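PDB 1GYH: arabinan endo-1,5-alpha-l-arabinosidase A from Cellvibrio cellulosa, which hydrolyses the alpha-1,5-arabinofuranosyl bonds of linear arabinan, a plant cell-wall polysaccharide, releasing almost exclusively arabinotriose. Local coordinates for residues A[24-32]-A[40-48]; A[63-71]-A[127-135]. All coordinates share one frame; numbering follows the deposited sequence.

How the interactions relate
Both contacts belong to the five-bladed beta-propeller, but at different depths. Interaction 1 joins two adjacent strands of one blade, its centre about 16 Å from the centre of the chain, and is only partly buried; backbone hydrogen bonds do most of its work. Interaction 2, centred about 6 Å from the centre of the chain, is buried. It sets strand 63-72 beside strand 131-134 of a different sheet, through packed side chains, one carboxylate bond and three waters. The two contacts touch along strand 63-72, through residues 24-25 and Phe46: Gly25 N probably bonds to Leu64 O, Thr24 OG1 to Ala66 N, and Phe46 packs on Leu64. Residues 24-32 thus serve two sheets at once.

Interaction 1. Residues A[24-32]-A[40-48]; sequences TGPGITIYS and RYSDRAFAT
Ser42 N and Asp43 N both donate to Ile30 O, a double grip on one carbonyl that makes a classic beta bulge in the antiparallel hairpin of strands 29-33 and 38-44. The Ser42 N to Ile30 O bond is 2.8 Å long. The extra residue shifts the register by one between Ile30 and Tyr31, and the side chains of the next pair, Tyr31 and Tyr41, diverge. In return Ile30 N donates to Asp43 O at 2.9 Å, and beyond the bulge Ser32 and Arg40 exchange two more backbone bonds. Past the end of the strands, the type II turn Gly25-Ile28 keeps the pairing going: Phe46 N reaches a lone pair of Gly27 O at 3.0 Å, and Ala45 N binds Ile28 O.

Arg44 supplies the charged part. With CG between its backbone N and carbonyl carbon (chi1 53°) and a bend at chi3, it brings its guanidinium alongside the turn. Pro26 O lies over one face of that group and Ala47 O over the opposite one, while NE donates to Phe46 O at 2.8 Å. The carboxylate of Asp43 instead bonds to Tyr107.

Apolar contact is slight. Ile30 CD1 comes within 4.4 Å of Ala45 CB. Thr29 CG2 meets the edge of the Tyr41 ring in its plane, 4.0 Å from CE1, while Asp43 N sits over the centre of that ring. On the side of Ile30, a water bridges Ser32 OG and Ser42 OG, at 2.9 Å from the former.

Main-chain bonds therefore fix this hairpin, with side chains adding little apolar grip. Arg44 is tied to its own segment and lies flat against the turn through Pro26, whose ring adjoins His63, a probable substrate-binding residue, which puts this end of the hairpin beside the probable substrate-binding site.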
loop_
_atom_site.group_PDB
_atom_site.type_symbol
_atom_site.label_atom_id
_atom_site.label_comp_id
_atom_site.label_asym_id
_atom_site.label_seq_id
_atom_site.Cartn_x
_atom_site.Cartn_y
_atom_site.Cartn_z
ATOM N N THR A 24 0.604 -2.807 8.659
ATOM C CA THR A 24 0.428 -4.256 8.813
ATOM C C THR A 24 0.674 -4.658 10.267
ATOM O O THR A 24 1.596 -4.173 10.911
ATOM C CB THR A 24 1.413 -4.976 7.878
ATOM O OG1 THR A 24 0.979 -4.801 6.513
ATOM C CG2 THR A 24 1.437 -6.536 8.136
ATOM N N GLY A 25 -0.179 -5.523 10.799
ATOM C CA GLY A 25 -0.061 -5.977 12.179
ATOM C C GLY A 25 -1.404 -6.453 12.748
ATOM O O GLY A 25 -2.431 -6.394 12.063
ATOM N N PRO A 26 -1.425 -6.906 13.993
ATOM C CA PRO A 26 -2.666 -7.443 14.596
ATOM C C PRO A 26 -3.822 -6.445 14.551
ATOM O O PRO A 26 -3.702 -5.392 15.159
ATOM C CB PRO A 26 -2.242 -7.741 16.035
ATOM C CG PRO A 26 -0.774 -8.000 15.914
ATOM C CD PRO A 26 -0.297 -6.960 14.937
ATOM N N GLY A 27 -4.885 -6.729 13.802
ATOM C CA GLY A 27 -6.038 -5.822 13.751
ATOM C C GLY A 27 -5.806 -4.485 12.993
ATOM O O GLY A 27 -6.705 -3.669 12.962
ATOM N N ILE A 28 -4.665 -4.353 12.318
ATOM C CA ILE A 28 -4.077 -3.101 11.772
ATOM C C ILE A 28 -3.643 -2.175 12.923
ATOM O O ILE A 28 -4.452 -1.761 13.727
ATOM C CB ILE A 28 -4.977 -2.369 10.807
ATOM C CG1 ILE A 28 -5.256 -3.157 9.526
ATOM C CG2 ILE A 28 -4.341 -0.992 10.404
ATOM C CD1 ILE A 28 -4.080 -3.481 8.628
ATOM N N THR A 29 -2.345 -1.911 13.012
ATOM C CA THR A 29 -1.765 -1.099 14.081
ATOM C C THR A 29 -1.841 0.386 13.673
ATOM O O THR A 29 -1.492 0.724 12.551
ATOM C CB THR A 29 -0.299 -1.475 14.309
ATOM O OG1 THR A 29 -0.119 -2.898 14.477
ATOM C CG2 THR A 29 0.197 -0.863 15.614
ATOM N N ILE A 30 -2.323 1.224 14.589
ATOM C CA ILE A 30 -2.477 2.675 14.382
ATOM C C ILE A 30 -1.625 3.482 15.382
ATOM O O ILE A 30 -1.700 3.248 16.578
ATOM C CB ILE A 30 -3.925 3.122 14.501
ATOM C CG1 ILE A 30 -4.876 2.196 13.730
ATOM C CG2 ILE A 30 -4.050 4.645 14.006
ATOM C CD1 ILE A 30 -6.444 2.515 13.960
ATOM N N TYR A 31 -0.820 4.426 14.848
ATOM C CA TYR A 31 -0.081 5.405 15.626
ATOM C C TYR A 31 -0.518 6.839 15.308
ATOM O O TYR A 31 -1.066 7.099 14.237
ATOM C CB TYR A 31 1.398 5.328 15.332
ATOM C CG TYR A 31 2.008 3.977 15.509
ATOM C CD1 TYR A 31 1.986 3.061 14.471
ATOM C CD2 TYR A 31 2.605 3.612 16.723
ATOM C CE1 TYR A 31 2.584 1.810 14.596
ATOM C CE2 TYR A 31 3.215 2.343 16.872
ATOM C CZ TYR A 31 3.171 1.449 15.823
ATOM O OH TYR A 31 3.748 0.197 15.949
ATOM N N SER A 32 -0.203 7.750 16.232
ATOM C CA SER A 32 -0.502 9.198 16.094
ATOM C C SER A 32 0.685 10.089 16.414
ATOM O O SER A 32 1.587 9.726 17.159
ATOM C CB SER A 32 -1.704 9.631 16.936
ATOM O OG SER A 32 -1.432 9.555 18.320
ATOM N N ARG A 40 3.252 7.918 18.992
ATOM C CA ARG A 40 2.724 7.045 20.056
ATOM C C ARG A 40 1.699 6.045 19.532
ATOM O O ARG A 40 0.931 6.317 18.594
ATOM C CB ARG A 40 2.064 7.847 21.154
ATOM C CG ARG A 40 1.176 8.985 20.640
ATOM C CD ARG A 40 0.123 9.447 21.670
ATOM N NE ARG A 40 0.763 9.151 22.937
ATOM C CZ ARG A 40 1.691 9.904 23.527
ATOM N NH1 ARG A 40 2.024 11.121 23.072
ATOM N NH2 ARG A 40 2.266 9.435 24.618
ATOM N N TYR A 41 1.638 4.887 20.170
ATOM C CA TYR A 41 0.590 3.908 19.841
ATOM C C TYR A 41 -0.774 4.527 20.085
ATOM O O TYR A 41 -0.994 5.142 21.110
ATOM C CB TYR A 41 0.716 2.674 20.736
ATOM C CG TYR A 41 -0.369 1.641 20.529
ATOM C CD1 TYR A 41 -0.362 0.815 19.407
ATOM C CD2 TYR A 41 -1.370 1.466 21.455
ATOM C CE1 TYR A 41 -1.354 -0.157 19.220
ATOM C CE2 TYR A 41 -2.352 0.490 21.281
ATOM C CZ TYR A 41 -2.334 -0.313 20.167
ATOM O OH TYR A 41 -3.307 -1.274 20.000
ATOM N N SER A 42 -1.669 4.379 19.131
ATOM C CA SER A 42 -3.036 4.912 19.249
ATOM C C SER A 42 -4.069 3.810 19.541
ATOM O O SER A 42 -4.814 3.914 20.516
ATOM C CB SER A 42 -3.458 5.678 17.961
ATOM O OG SER A 42 -4.728 6.322 18.161
ATOM N N ASP A 43 -4.138 2.805 18.658
ATOM C CA ASP A 43 -5.138 1.722 18.731
ATOM C C ASP A 43 -4.818 0.589 17.736
ATOM O O ASP A 43 -3.834 0.650 16.997
ATOM C CB ASP A 43 -6.531 2.318 18.392
ATOM C CG ASP A 43 -7.697 1.494 18.846
ATOM O OD1 ASP A 43 -7.593 0.622 19.729
ATOM O OD2 ASP A 43 -8.822 1.717 18.381
ATOM N N ARG A 44 -5.652 -0.454 17.739
ATOM C CA ARG A 44 -5.748 -1.385 16.634
ATOM C C ARG A 44 -7.165 -1.352 16.118
ATOM O O ARG A 44 -8.107 -1.269 16.902
ATOM C CB ARG A 44 -5.279 -2.797 17.049
ATOM C CG ARG A 44 -5.961 -3.353 18.299
ATOM C CD ARG A 44 -5.443 -4.714 18.798
ATOM N NE ARG A 44 -5.857 -5.818 17.919
ATOM C CZ ARG A 44 -5.372 -7.067 17.967
ATOM N NH1 ARG A 44 -4.476 -7.420 18.869
ATOM N NH2 ARG A 44 -5.812 -7.974 17.112
ATOM N N ALA A 45 -7.341 -1.362 14.800
ATOM C CA ALA A 45 -8.669 -1.164 14.249
ATOM C C ALA A 45 -9.652 -2.229 14.704
ATOM O O ALA A 45 -10.753 -1.898 15.163
ATOM C CB ALA A 45 -8.608 -1.095 12.731
ATOM N N PHE A 46 -9.271 -3.497 14.553
ATOM C CA PHE A 46 -10.028 -4.642 15.136
ATOM C C PHE A 46 -9.405 -5.074 16.455
ATOM O O PHE A 46 -8.212 -5.405 16.512
ATOM C CB PHE A 46 -10.024 -5.846 14.184
ATOM C CG PHE A 46 -10.770 -5.607 12.885
ATOM C CD1 PHE A 46 -10.161 -4.903 11.831
ATOM C CD2 PHE A 46 -12.078 -6.049 12.728
ATOM C CE1 PHE A 46 -10.826 -4.719 10.618
ATOM C CE2 PHE A 46 -12.775 -5.841 11.533
ATOM C CZ PHE A 46 -12.142 -5.149 10.479
ATOM N N ALA A 47 -10.192 -5.041 17.507
ATOM C CA ALA A 47 -9.781 -5.528 18.825
ATOM C C ALA A 47 -9.384 -7.015 18.754
ATOM O O ALA A 47 -8.447 -7.455 19.436
ATOM C CB ALA A 47 -10.874 -5.340 19.799
ATOM N N THR A 48 -10.082 -7.770 17.915
ATOM C CA THR A 48 -9.685 -9.148 17.643
ATOM C C THR A 48 -9.421 -9.312 16.132
ATOM O O THR A 48 -8.312 -9.053 15.673
ATOM C CB THR A 48 -10.736 -10.158 18.204
ATOM O OG1 THR A 48 -12.047 -9.879 17.698
ATOM C CG2 THR A 48 -10.896 -10.026 19.692
HETATM O O HOH W 1 -3.952 8.685 19.503
#

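Interaction 2. Residues A[63-71]-A[127-135]; sequences HLWAPDIYQ and AIAPAIIAD
Ile132 sets its CG2 methyl squarely on the Tyr70 ring, 3.6 Å from the centroid and only 7° off the ring normal, a close CH-pi contact. Tyr70 extends toward it with CG anti to the backbone N (chi1 -171°), and its OH goes on to touch Ala134 CB at 3.6 Å. Next to this, Asp68 OD2 takes the backbone hydrogen of Ile132 N at 2.9 Å; the N-H comes in from above the carboxylate plane. The CB of Asp68 rests on Pro130 O. Further along, Ala66 CB packs on Ala129 CA at 3.8 Å, and Ile128 CD1 meets the edge of the Trp65 indole near CZ3 (4.0 Å).

The rest is looser and wet. The two strands, 28° from parallel, approach no closer than 6.9 Å between axes, and waters occupy places between their polar groups. One links Ala66 O with Pro130 O, one reaches Pro130 O and, weakly, Asp68 OD1, and a third lies 2.8 Å from Asp68 OD2 and also bonds to Ile132 O.

Strand 131-134 is the outermost of its sheet, while strand 63-72 lies between strands 25-26 and 75-82 of the next one; the contact joins two propeller blades. Strand 75-82 sends Tyr79 against Ile132, whose other neighbours are Val140 and Met142 of strand 140-144; strand 11-15 adds Val11 beside Asp68.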
loop_
_atom_site.group_PDB
_atom_site.type_symbol
_atom_site.label_atom_id
_atom_site.label_comp_id
_atom_site.label_asym_id
_atom_site.label_seq_id
_atom_site.Cartn_x
_atom_site.Cartn_y
_atom_site.Cartn_z
ATOM N N HIS A 63 -3.039 -11.236 12.064
ATOM C CA HIS A 63 -2.313 -10.143 11.398
ATOM C C HIS A 63 -2.988 -9.740 10.090
ATOM O O HIS A 63 -3.058 -10.522 9.137
ATOM C CB HIS A 63 -0.848 -10.512 11.114
ATOM C CG HIS A 63 -0.040 -10.689 12.354
ATOM N ND1 HIS A 63 0.937 -9.796 12.759
ATOM C CD2 HIS A 63 -0.104 -11.642 13.312
ATOM C CE1 HIS A 63 1.443 -10.203 13.908
ATOM N NE2 HIS A 63 0.817 -11.307 14.276
ATOM N N LEU A 64 -3.496 -8.508 10.056
ATOM C CA LEU A 64 -4.043 -7.931 8.830
ATOM C C LEU A 64 -2.944 -7.210 8.070
ATOM O O LEU A 64 -2.021 -6.668 8.685
ATOM C CB LEU A 64 -5.204 -6.986 9.162
ATOM C CG LEU A 64 -6.405 -7.628 9.868
ATOM C CD1 LEU A 64 -7.422 -6.558 10.358
ATOM C CD2 LEU A 64 -7.084 -8.610 8.908
ATOM N N TRP A 65 -3.022 -7.225 6.733
ATOM C CA TRP A 65 -1.914 -6.740 5.906
ATOM C C TRP A 65 -2.299 -5.514 5.057
ATOM O O TRP A 65 -3.434 -5.418 4.578
ATOM C CB TRP A 65 -1.435 -7.762 4.896
ATOM C CG TRP A 65 -0.988 -9.179 5.366
ATOM C CD1 TRP A 65 -0.854 -9.661 6.623
ATOM C CD2 TRP A 65 -0.647 -10.241 4.483
ATOM N NE1 TRP A 65 -0.452 -10.978 6.576
ATOM C CE2 TRP A 65 -0.307 -11.349 5.257
ATOM C CE3 TRP A 65 -0.596 -10.355 3.094
ATOM C CZ2 TRP A 65 0.085 -12.581 4.690
ATOM C CZ3 TRP A 65 -0.187 -11.598 2.510
ATOM C CH2 TRP A 65 0.133 -12.682 3.322
ATOM N N ALA A 66 -1.304 -4.648 4.855
ATOM C CA ALA A 66 -1.269 -3.641 3.757
ATOM C C ALA A 66 -2.488 -2.714 3.722
ATOM O O ALA A 66 -3.250 -2.660 2.758
ATOM C CB ALA A 66 -1.042 -4.371 2.404
ATOM N N PRO A 67 -2.667 -1.940 4.781
ATOM C CA PRO A 67 -3.826 -1.084 4.869
ATOM C C PRO A 67 -3.736 0.089 3.835
ATOM O O PRO A 67 -2.633 0.447 3.360
ATOM C CB PRO A 67 -3.741 -0.537 6.296
ATOM C CG PRO A 67 -2.295 -0.559 6.650
ATOM C CD PRO A 67 -1.754 -1.772 5.929
ATOM N N ASP A 68 -4.890 0.615 3.459
ATOM C CA ASP A 68 -4.950 1.959 2.854
ATOM C C ASP A 68 -5.939 2.818 3.605
ATOM O O ASP A 68 -7.050 2.340 3.993
ATOM C CB ASP A 68 -5.291 1.920 1.340
ATOM C CG ASP A 68 -4.851 3.209 0.615
ATOM O OD1 ASP A 68 -3.725 3.698 0.852
ATOM O OD2 ASP A 68 -5.547 3.785 -0.221
ATOM N N ILE A 69 -5.552 4.080 3.844
ATOM C CA ILE A 69 -6.470 5.030 4.501
ATOM C C ILE A 69 -6.926 6.085 3.481
ATOM O O ILE A 69 -6.094 6.608 2.706
ATOM C CB ILE A 69 -5.822 5.616 5.800
ATOM C CG1 ILE A 69 -6.801 6.503 6.564
ATOM C CG2 ILE A 69 -4.554 6.432 5.502
ATOM C CD1 ILE A 69 -7.950 5.715 7.252
ATOM N N TYR A 70 -8.241 6.359 3.457
ATOM C CA TYR A 70 -8.843 7.270 2.495
ATOM C C TYR A 70 -9.958 8.065 3.138
ATOM O O TYR A 70 -10.872 7.488 3.730
ATOM C CB TYR A 70 -9.396 6.494 1.304
ATOM C CG TYR A 70 -9.858 7.360 0.129
ATOM C CD1 TYR A 70 -8.928 7.997 -0.713
ATOM C CD2 TYR A 70 -11.215 7.513 -0.151
ATOM C CE1 TYR A 70 -9.355 8.802 -1.780
ATOM C CE2 TYR A 70 -11.644 8.287 -1.218
ATOM C CZ TYR A 70 -10.712 8.935 -2.038
ATOM O OH TYR A 70 -11.163 9.749 -3.104
ATOM N N GLN A 71 -9.885 9.399 3.025
ATOM C CA GLN A 71 -10.939 10.295 3.497
ATOM C C GLN A 71 -11.971 10.619 2.379
ATOM O O GLN A 71 -11.600 10.959 1.233
ATOM C CB GLN A 71 -10.332 11.597 4.059
ATOM C CG GLN A 71 -9.435 11.352 5.266
ATOM C CD GLN A 71 -9.056 12.582 6.035
ATOM O OE1 GLN A 71 -9.920 13.419 6.333
ATOM N NE2 GLN A 71 -7.763 12.682 6.417
ATOM N N ALA A 127 -5.987 -10.851 -4.095
ATOM C CA ALA A 127 -6.722 -9.766 -3.464
ATOM C C ALA A 127 -6.100 -9.302 -2.141
ATOM O O ALA A 127 -6.647 -9.542 -1.055
ATOM C CB ALA A 127 -8.165 -10.161 -3.284
ATOM N N ILE A 128 -4.933 -8.655 -2.267
ATOM C CA ILE A 128 -4.253 -7.953 -1.185
ATOM C C ILE A 128 -3.711 -6.584 -1.695
ATOM O O ILE A 128 -3.572 -6.395 -2.899
ATOM C CB ILE A 128 -3.067 -8.767 -0.581
ATOM C CG1 ILE A 128 -1.892 -8.884 -1.541
ATOM C CG2 ILE A 128 -3.580 -10.206 -0.061
ATOM C CD1 ILE A 128 -0.656 -9.581 -0.900
ATOM N N ALA A 129 -3.386 -5.704 -0.747
ATOM C CA ALA A 129 -2.646 -4.437 -1.002
ATOM C C ALA A 129 -3.437 -3.386 -1.771
ATOM O O ALA A 129 -2.997 -2.911 -2.804
ATOM C CB ALA A 129 -1.270 -4.704 -1.677
ATOM N N PRO A 130 -4.590 -2.987 -1.239
ATOM C CA PRO A 130 -5.416 -1.961 -1.873
ATOM C C PRO A 130 -4.795 -0.553 -1.805
ATOM O O PRO A 130 -4.042 -0.224 -0.862
ATOM C CB PRO A 130 -6.693 -1.983 -1.040
ATOM C CG PRO A 130 -6.238 -2.374 0.264
ATOM C CD PRO A 130 -5.204 -3.432 0.021
ATOM N N ALA A 131 -5.130 0.252 -2.824
ATOM C CA ALA A 131 -4.804 1.695 -2.843
ATOM C C ALA A 131 -5.933 2.449 -3.549
ATOM O O ALA A 131 -6.361 2.021 -4.642
ATOM C CB ALA A 131 -3.457 1.963 -3.488
ATOM N N ILE A 132 -6.426 3.542 -2.950
ATOM C CA ILE A 132 -7.625 4.205 -3.460
ATOM C C ILE A 132 -7.239 5.501 -4.197
ATOM O O ILE A 132 -6.468 6.283 -3.667
ATOM C CB ILE A 132 -8.600 4.547 -2.313
ATOM C CG1 ILE A 132 -8.899 3.318 -1.395
ATOM C CG2 ILE A 132 -9.879 5.139 -2.850
ATOM C CD1 ILE A 132 -9.475 2.093 -2.119
ATOM N N ILE A 133 -7.816 5.717 -5.374
ATOM C CA ILE A 133 -7.512 6.905 -6.214
ATOM C C ILE A 133 -8.779 7.451 -6.865
ATOM O O ILE A 133 -9.576 6.701 -7.434
ATOM C CB ILE A 133 -6.431 6.596 -7.287
ATOM C CG1 ILE A 133 -6.074 7.867 -8.107
ATOM C CG2 ILE A 133 -6.895 5.483 -8.284
ATOM C CD1 ILE A 133 -5.333 8.924 -7.267
ATOM N N ALA A 134 -8.982 8.766 -6.785
ATOM C CA ALA A 134 -10.065 9.397 -7.498
ATOM C C ALA A 134 -9.572 10.058 -8.786
ATOM O O ALA A 134 -8.424 10.503 -8.851
ATOM C CB ALA A 134 -10.758 10.421 -6.645
ATOM N N ASP A 135 -10.467 10.134 -9.773
ATOM C CA ASP A 135 -10.180 10.766 -11.061
ATOM C C ASP A 135 -10.838 12.146 -11.179
ATOM O O ASP A 135 -11.394 12.634 -10.208
ATOM C CB ASP A 135 -10.489 9.808 -12.240
ATOM C CG ASP A 135 -11.960 9.525 -12.473
ATOM O OD1 ASP A 135 -12.862 10.294 -12.037
ATOM O OD2 ASP A 135 -12.292 8.517 -13.167
HETATM O O HOH W 2 -2.246 -1.602 0.412
HETATM O O HOH W 3 -1.857 1.520 -0.207
HETATM O O HOH W 4 -4.562 5.981 -1.741
#